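Local coordinates for protein glutathione s-transferase (PDB 2WS2) that probably catalyses the conjugation of glutathione to electrophilic substrates, releasing a halide and a proton where the substrate is an organic halide, at residues S90-F95 against D157-E162; G164-E167 against K171-D174; K138-K141 against Y147-G150. All coordinates share one frame; numbering follows the deposited sequence.

Contact 1 of 3, residues S90-F95 against D157-E162; sequences SIADQF and DLYVAE
The ring of Phe95 lies against the backbone of the facing helix, and Tyr159 and Val160 make up the surface it meets. One face of the ring looks at the peptide joining these two residues. Val160 CA sits 4.1 Å from the centroid of the Phe95 ring and only 19° off its normal, a CH-pi contact over the face. On the same face the carbonyl of Tyr159 reaches toward the far end of the ring, with Tyr159 O 3.1 Å from Phe95 CZ. The chi1 of Phe95 is 165°, which sets CG anti to the backbone N and sends the ring straight across the gap between the helices. Tyr159 meets it crosswise: the two side chains run at about a right angle, Tyr159 CB packing 3.7 Å from Phe95 CD2 and Tyr159 CD1 lying as near to Phe95 CE2. Farther round the tyrosine ring, Ala92 CB approaches CD2 of Tyr159 obliquely at 4.3 Å. These side chains pack helices 82-100 and 155-162 together in the helical C-terminal half of the glutathione transferase fold. The short segments run in the same general direction, with axes 9.4 Å apart and inclined by 27°. Both residues lie over the same face of Phe95, Tyr159 CB by the CD2 rim and Val160 CB 4.0 Å from Phe95 CD1, with their peptide between them. No hydrogen bond crosses the interface. Polar groups turn to other partners: Asp157 OD2 accepts from Thr154 N, consistent with half of a capping box at the start of helix 155-162, and Asp157 OD1 takes His182 NE2. The back of helix 82-100 belongs to the dimer, where the Gln94 amide bonds to Gln63 and Gln50 of the second subunit.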
loop_
_atom_site.group_PDB
_atom_site.type_symbol
_atom_site.label_atom_id
_atom_site.label_comp_id
_atom_site.label_asym_id
_atom_site.label_seq_id
_atom_site.Cartn_x
_atom_site.Cartn_y
_atom_site.Cartn_z
ATOM N N SER A 90 -6.062 0.128 -6.928
ATOM C CA SER A 90 -5.205 1.231 -7.389
ATOM C C SER A 90 -5.660 2.578 -6.820
ATOM O O SER A 90 -4.849 3.482 -6.607
ATOM C CB SER A 90 -5.191 1.328 -8.936
ATOM O OG SER A 90 -6.402 1.975 -9.404
ATOM N N ILE A 91 -6.970 2.720 -6.655
ATOM C CA ILE A 91 -7.566 3.949 -6.013
ATOM C C ILE A 91 -7.305 4.063 -4.472
ATOM O O ILE A 91 -6.830 5.070 -4.003
ATOM C CB ILE A 91 -9.080 4.104 -6.327
ATOM C CG1 ILE A 91 -9.273 4.195 -7.848
ATOM C CG2 ILE A 91 -9.640 5.399 -5.620
ATOM C CD1 ILE A 91 -10.724 4.249 -8.345
ATOM N N ALA A 92 -7.578 3.005 -3.716
ATOM C CA ALA A 92 -7.066 2.872 -2.316
ATOM C C ALA A 92 -5.561 3.146 -2.116
ATOM O O ALA A 92 -5.130 3.611 -1.059
ATOM C CB ALA A 92 -7.414 1.505 -1.740
ATOM N N ASP A 93 -4.764 2.820 -3.126
ATOM C CA ASP A 93 -3.328 3.004 -3.063
ATOM C C ASP A 93 -3.091 4.515 -3.269
ATOM O O ASP A 93 -2.284 5.142 -2.592
ATOM C CB ASP A 93 -2.707 2.242 -4.209
ATOM C CG ASP A 93 -1.856 1.015 -3.756
ATOM O OD1 ASP A 93 -1.999 0.431 -2.641
ATOM O OD2 ASP A 93 -1.088 0.609 -4.614
ATOM N N GLN A 94 -3.797 5.078 -4.247
ATOM C CA GLN A 94 -3.623 6.471 -4.625
ATOM C C GLN A 94 -4.078 7.411 -3.490
ATOM O O GLN A 94 -3.445 8.437 -3.224
ATOM C CB GLN A 94 -4.424 6.778 -5.889
ATOM C CG GLN A 94 -4.400 8.243 -6.296
ATOM C CD GLN A 94 -3.061 8.615 -6.900
ATOM O OE1 GLN A 94 -2.319 7.742 -7.367
ATOM N NE2 GLN A 94 -2.755 9.892 -6.925
ATOM N N PHE A 95 -5.202 7.073 -2.867
ATOM C CA PHE A 95 -5.694 7.837 -1.712
ATOM C C PHE A 95 -4.651 7.795 -0.595
ATOM O O PHE A 95 -4.282 8.825 -0.024
ATOM C CB PHE A 95 -7.065 7.305 -1.251
ATOM C CG PHE A 95 -7.473 7.772 0.103
ATOM C CD1 PHE A 95 -7.920 9.084 0.302
ATOM C CD2 PHE A 95 -7.392 6.914 1.202
ATOM C CE1 PHE A 95 -8.294 9.539 1.556
ATOM C CE2 PHE A 95 -7.786 7.352 2.495
ATOM C CZ PHE A 95 -8.227 8.679 2.663
ATOM N N ASP A 157 -14.386 3.274 -2.022
ATOM C CA ASP A 157 -15.397 4.208 -1.483
ATOM C C ASP A 157 -15.195 4.481 0.018
ATOM O O ASP A 157 -15.214 5.634 0.458
ATOM C CB ASP A 157 -16.783 3.612 -1.743
ATOM C CG ASP A 157 -17.142 3.648 -3.220
ATOM O OD1 ASP A 157 -16.943 4.687 -3.835
ATOM O OD2 ASP A 157 -17.598 2.642 -3.771
ATOM N N LEU A 158 -14.954 3.429 0.801
ATOM C CA LEU A 158 -14.866 3.612 2.235
ATOM C C LEU A 158 -13.712 4.533 2.596
ATOM O O LEU A 158 -13.873 5.428 3.428
ATOM C CB LEU A 158 -14.891 2.285 2.998
ATOM C CG LEU A 158 -16.144 1.442 2.755
ATOM C CD1 LEU A 158 -16.147 0.183 3.548
ATOM C CD2 LEU A 158 -17.465 2.252 3.028
ATOM N N TYR A 159 -12.606 4.423 1.861
ATOM C CA TYR A 159 -11.384 5.097 2.294
ATOM C C TYR A 159 -11.449 6.583 2.005
ATOM O O TYR A 159 -11.013 7.400 2.798
ATOM C CB TYR A 159 -10.158 4.513 1.592
ATOM C CG TYR A 159 -9.401 3.464 2.386
ATOM C CD1 TYR A 159 -8.556 3.826 3.432
ATOM C CD2 TYR A 159 -9.469 2.115 2.035
ATOM C CE1 TYR A 159 -7.831 2.870 4.155
ATOM C CE2 TYR A 159 -8.729 1.136 2.762
ATOM C CZ TYR A 159 -7.922 1.529 3.799
ATOM O OH TYR A 159 -7.233 0.576 4.510
ATOM N N VAL A 160 -11.952 6.951 0.844
ATOM C CA VAL A 160 -11.874 8.354 0.516
ATOM C C VAL A 160 -12.997 9.150 1.210
ATOM O O VAL A 160 -12.806 10.312 1.543
ATOM C CB VAL A 160 -11.685 8.616 -1.024
ATOM C CG1 VAL A 160 -11.822 7.342 -1.810
ATOM C CG2 VAL A 160 -12.610 9.755 -1.577
ATOM N N ALA A 161 -14.118 8.493 1.465
ATOM C CA ALA A 161 -15.325 9.173 1.990
ATOM C C ALA A 161 -15.189 9.433 3.488
ATOM O O ALA A 161 -15.781 10.397 4.030
ATOM C CB ALA A 161 -16.594 8.349 1.690
ATOM N N GLU A 162 -14.398 8.578 4.159
ATOM C CA GLU A 162 -14.082 8.723 5.574
ATOM C C GLU A 162 -13.140 9.903 5.902
ATOM O O GLU A 162 -13.234 10.457 6.973
ATOM C CB GLU A 162 -13.587 7.371 6.152
ATOM C CG GLU A 162 -13.074 7.362 7.580
ATOM C CD GLU A 162 -14.125 7.797 8.638
ATOM O OE1 GLU A 162 -13.708 8.441 9.617
ATOM O OE2 GLU A 162 -15.332 7.480 8.504
#

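Contact 2 of 3, residues G164-E167 against K171-D174. Unlike the reference sequence in segment 164-167: Gly164 (reference Thr).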
loop_
_atom_site.group_PDB
_atom_site.type_symbol
_atom_site.label_atom_id
_atom_site.label_comp_id
_atom_site.label_asym_id
_atom_site.label_seq_id
_atom_site.Cartn_x
_atom_site.Cartn_y
_atom_site.Cartn_z
ATOM N N GLY A 164 -13.631 12.668 5.275
ATOM C CA GLY A 164 -14.557 13.775 5.569
ATOM C C GLY A 164 -14.589 14.136 7.049
ATOM O O GLY A 164 -15.219 15.132 7.454
ATOM N N PHE A 165 -13.873 13.362 7.864
ATOM C CA PHE A 165 -13.845 13.647 9.282
ATOM C C PHE A 165 -12.694 14.517 9.679
ATOM O O PHE A 165 -12.344 14.618 10.856
ATOM C CB PHE A 165 -13.939 12.373 10.102
ATOM C CG PHE A 165 -15.268 11.758 10.008
ATOM C CD1 PHE A 165 -16.386 12.423 10.535
ATOM C CD2 PHE A 165 -15.456 10.577 9.314
ATOM C CE1 PHE A 165 -17.672 11.881 10.415
ATOM C CE2 PHE A 165 -16.728 10.025 9.181
ATOM C CZ PHE A 165 -17.844 10.676 9.744
ATOM N N THR A 166 -12.112 15.188 8.707
ATOM C CA THR A 166 -11.051 16.084 9.074
ATOM C C THR A 166 -11.580 17.500 8.921
ATOM O O THR A 166 -10.850 18.368 8.502
ATOM C CB THR A 166 -9.649 15.753 8.380
ATOM O OG1 THR A 166 -9.581 16.313 7.073
ATOM C CG2 THR A 166 -9.435 14.256 8.270
ATOM N N GLU A 167 -12.845 17.720 9.341
ATOM C CA GLU A 167 -13.489 19.063 9.247
ATOM C C GLU A 167 -12.851 20.144 10.118
ATOM O O GLU A 167 -13.419 21.259 10.251
ATOM C CB GLU A 167 -15.016 19.037 9.436
ATOM C CG GLU A 167 -15.512 18.594 10.783
ATOM C CD GLU A 167 -15.640 17.095 10.897
ATOM O OE1 GLU A 167 -14.602 16.403 10.923
ATOM O OE2 GLU A 167 -16.785 16.603 10.961
ATOM N N LYS A 171 -13.320 23.709 4.449
ATOM C CA LYS A 171 -13.306 23.973 3.004
ATOM C C LYS A 171 -12.567 22.869 2.216
ATOM O O LYS A 171 -11.931 23.131 1.188
ATOM C CB LYS A 171 -12.705 25.359 2.712
ATOM C CG LYS A 171 -11.470 25.701 3.563
ATOM C CD LYS A 171 -10.990 27.158 3.385
ATOM C CE LYS A 171 -9.591 27.333 4.000
ATOM N NZ LYS A 171 -9.597 27.254 5.490
ATOM N N LEU A 172 -12.674 21.646 2.719
ATOM C CA LEU A 172 -11.961 20.488 2.164
ATOM C C LEU A 172 -12.364 20.210 0.709
ATOM O O LEU A 172 -11.529 20.332 -0.186
ATOM C CB LEU A 172 -12.115 19.276 3.065
ATOM C CG LEU A 172 -11.228 18.037 2.794
ATOM C CD1 LEU A 172 -9.718 18.326 2.802
ATOM C CD2 LEU A 172 -11.562 17.004 3.798
ATOM N N TYR A 173 -13.623 19.880 0.434
ATOM C CA TYR A 173 -13.990 19.729 -0.981
ATOM C C TYR A 173 -14.751 20.947 -1.524
ATOM O O TYR A 173 -15.872 20.814 -2.035
ATOM C CB TYR A 173 -14.737 18.407 -1.319
ATOM C CG TYR A 173 -14.794 17.279 -0.292
ATOM C CD1 TYR A 173 -15.699 16.256 -0.445
ATOM C CD2 TYR A 173 -13.972 17.239 0.808
ATOM C CE1 TYR A 173 -15.794 15.219 0.446
ATOM C CE2 TYR A 173 -14.068 16.213 1.719
ATOM C CZ TYR A 173 -14.980 15.220 1.536
ATOM O OH TYR A 173 -15.054 14.196 2.426
ATOM N N ASP A 174 -14.131 22.127 -1.395
ATOM C CA ASP A 174 -14.728 23.399 -1.812
ATOM C C ASP A 174 -15.049 23.391 -3.317
ATOM O O ASP A 174 -16.204 23.170 -3.706
ATOM C CB ASP A 174 -13.847 24.599 -1.394
ATOM C CG ASP A 174 -14.590 25.946 -1.510
ATOM O OD1 ASP A 174 -15.692 26.082 -0.923
ATOM O OD2 ASP A 174 -14.073 26.861 -2.183
#
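Tyr173 points its phenol at Gly164, and Leu172 meets Thr166, within the loop that joins helix 155-162 to helix 177-186 of the helical C-terminal domain. No regular secondary structure and no hydrogen bond pairs the two short segments; the connection doubles back and closes on itself through contacts of the Leu172 and Tyr173 side chains. The first kind of contact sets a hydroxyl against backbone. Tyr173 OH comes to 3.2 Å from Gly164 CA, which lies at the ring edge near its plane, and 3.5 Å from Gly164 N, without a hydrogen bond between oxygen and nitrogen. The hydroxyl thus abuts the main chain of Gly164, a close approach. A chi1 of -12°, almost eclipsing the backbone N, carries the Tyr173 hydroxyl to Gly164. The ring also packs on Val179, Lys180 and Ala183 of helix 177-186 and meets Phe133 with the planes at about 60°.

Ring and charge make a second group: Phe165 points away from 171-174, and its ring takes cation-pi contacts from Arg187 and Arg199. The third kind is the packing of methyl and hydroxyl. The buried Leu172 starts out toward 164-167 and brings its CD2 methyl to Thr166, while also resting on Phe125 and Phe133 of helix 118-143, and its carbonyl accepts from Arg129 NH1. Thr166 has its hydroxyl between the backbone N and the carbonyl carbon, chi1 83°, and it is this oxygen, OG1, that lies 3.9 Å from Leu172 CD2.

Contact 3 of 3, residues K138-K141 against Y147-G150; sequences KILK and YLVG
Leu148 rests one methyl, CD2, against both Ile139 and Leu140, and this is the tight part of the contact. Ile139 CG2 lies 3.8 Å from Leu148 CD2, and Leu140 CD2 approaches the same methyl to 4.0 Å from its own branch. In Ile139 the CG2 branch is anti to the backbone N, while CG1 lies beside that N (chi1 -66°). CG2 is the branch that comes nearest the loop, and it reaches the main chain as well: it stands 3.2 Å from Leu148 O. Leu140 CD2 lies more loosely, 4.1 Å from Tyr147 O. The backbones are close here, with the CA atoms of Leu140 and Leu148 5.4 Å apart. The segments belong to helix 118-143 and to the loop leading into helix 155-162, so the contact closes a short turn-back in the C-terminal domain. Inward, Ile139 packs on Ile91 of helix 82-100, and Leu148 continues onto Val160 and His182.

The other side is looser. Tyr147 turns its side chain away from the helix, coming no nearer than 6.2 Å, and its ring takes a cation-pi contact from Lys185. Lys138 and Lys141, on the far face of the helix, are exposed. Gly150, at positive phi (65°), is held by polar bonds instead: its O accepts from Asn143 ND2 and Thr145 OG1, and Asn143 ND2 also serves Tyr147 O. Across the two segments themselves the chemistry is one of aliphatic carbons against one another and against carbonyl oxygens, which implies that dispersion and the burial of apolar surface hold them, with no directional bond across, while polar bonds from Asn143 and Thr145, and probably one from Leu148 N to Asp157 OD1, constrain the loop.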
loop_
_atom_site.group_PDB
_atom_site.type_symbol
_atom_site.label_atom_id
_atom_site.label_comp_id
_atom_site.label_asym_id
_atom_site.label_seq_id
_atom_site.Cartn_x
_atom_site.Cartn_y
_atom_site.Cartn_z
ATOM N N LYS A 138 -12.983 13.184 -11.715
ATOM C CA LYS A 138 -12.872 12.506 -13.024
ATOM C C LYS A 138 -13.391 11.061 -13.039
ATOM O O LYS A 138 -14.218 10.707 -13.911
ATOM C CB LYS A 138 -11.424 12.576 -13.556
ATOM C CG LYS A 138 -11.097 13.903 -14.197
ATOM C CD LYS A 138 -9.670 14.365 -13.881
ATOM C CE LYS A 138 -9.319 15.729 -14.481
ATOM N NZ LYS A 138 -10.486 16.620 -14.875
ATOM N N ILE A 139 -12.939 10.239 -12.079
ATOM C CA ILE A 139 -13.396 8.861 -11.924
ATOM C C ILE A 139 -14.902 8.743 -11.651
ATOM O O ILE A 139 -15.589 7.869 -12.193
ATOM C CB ILE A 139 -12.726 8.154 -10.715
ATOM C CG1 ILE A 139 -11.220 7.958 -10.923
ATOM C CG2 ILE A 139 -13.354 6.806 -10.509
ATOM C CD1 ILE A 139 -10.527 7.476 -9.629
ATOM N N LEU A 140 -15.395 9.593 -10.756
ATOM C CA LEU A 140 -16.812 9.644 -10.507
ATOM C C LEU A 140 -17.547 9.885 -11.834
ATOM O O LEU A 140 -18.412 9.122 -12.173
ATOM C CB LEU A 140 -17.170 10.719 -9.469
ATOM C CG LEU A 140 -16.784 10.511 -7.999
ATOM C CD1 LEU A 140 -17.460 11.571 -7.126
ATOM C CD2 LEU A 140 -17.117 9.150 -7.476
ATOM N N LYS A 141 -17.164 10.928 -12.559
ATOM C CA LYS A 141 -17.811 11.343 -13.811
ATOM C C LYS A 141 -17.883 10.199 -14.844
ATOM O O LYS A 141 -18.942 9.863 -15.355
ATOM C CB LYS A 141 -17.091 12.574 -14.370
ATOM C CG LYS A 141 -17.740 13.217 -15.590
ATOM C CD LYS A 141 -16.717 14.043 -16.404
ATOM C CE LYS A 141 -17.336 14.672 -17.668
ATOM N NZ LYS A 141 -18.030 13.646 -18.538
ATOM N N TYR A 147 -20.840 6.004 -7.562
ATOM C CA TYR A 147 -19.705 5.246 -6.921
ATOM C C TYR A 147 -18.408 5.270 -7.726
ATOM O O TYR A 147 -18.413 5.564 -8.900
ATOM C CB TYR A 147 -20.072 3.775 -6.736
ATOM C CG TYR A 147 -21.255 3.526 -5.837
ATOM C CD1 TYR A 147 -22.470 3.107 -6.358
ATOM C CD2 TYR A 147 -21.159 3.708 -4.455
ATOM C CE1 TYR A 147 -23.579 2.877 -5.525
ATOM C CE2 TYR A 147 -22.260 3.493 -3.619
ATOM C CZ TYR A 147 -23.466 3.082 -4.156
ATOM O OH TYR A 147 -24.553 2.861 -3.317
ATOM N N LEU A 148 -17.281 4.896 -7.105
ATOM C CA LEU A 148 -16.013 5.030 -7.808
ATOM C C LEU A 148 -15.783 3.942 -8.860
ATOM O O LEU A 148 -15.140 4.182 -9.879
ATOM C CB LEU A 148 -14.819 5.147 -6.837
ATOM C CG LEU A 148 -14.472 6.422 -6.047
ATOM C CD1 LEU A 148 -13.756 6.004 -4.734
ATOM C CD2 LEU A 148 -13.619 7.424 -6.793
ATOM N N VAL A 149 -16.338 2.763 -8.632
ATOM C CA VAL A 149 -15.971 1.568 -9.401
ATOM C C VAL A 149 -17.207 0.665 -9.387
ATOM O O VAL A 149 -17.769 0.367 -8.339
ATOM C CB VAL A 149 -14.716 0.866 -8.751
ATOM C CG1 VAL A 149 -14.326 -0.385 -9.507
ATOM C CG2 VAL A 149 -13.553 1.829 -8.683
ATOM N N GLY A 150 -17.676 0.291 -10.567
ATOM C CA GLY A 150 -18.878 -0.536 -10.678
ATOM C C GLY A 150 -20.057 0.252 -10.159
ATOM O O GLY A 150 -20.115 1.464 -10.348
#

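Overall arrangement
Contact 1 is the core contact, its centre about 7 Å from the centre of the chain, with every touching residue buried; contacts 2 and 3, centred about 15 and 17 Å out, are only partly buried. Helix 155-162 links them: contact 1 uses the helix itself, contact 3 the loop before it, and contact 2 the loop after it. Contact 3 is nested within the loop that contact 1 closes, and the two join through Ile91 on Ile139 and Val149 and through Val160 on Leu148. Contact 2 touches contact 1 only lightly and stays apart from contact 3. Chemistry follows place: aromatic packing inside, branched aliphatics in contact 3, mixed polar and apolar loop contacts in contact 2.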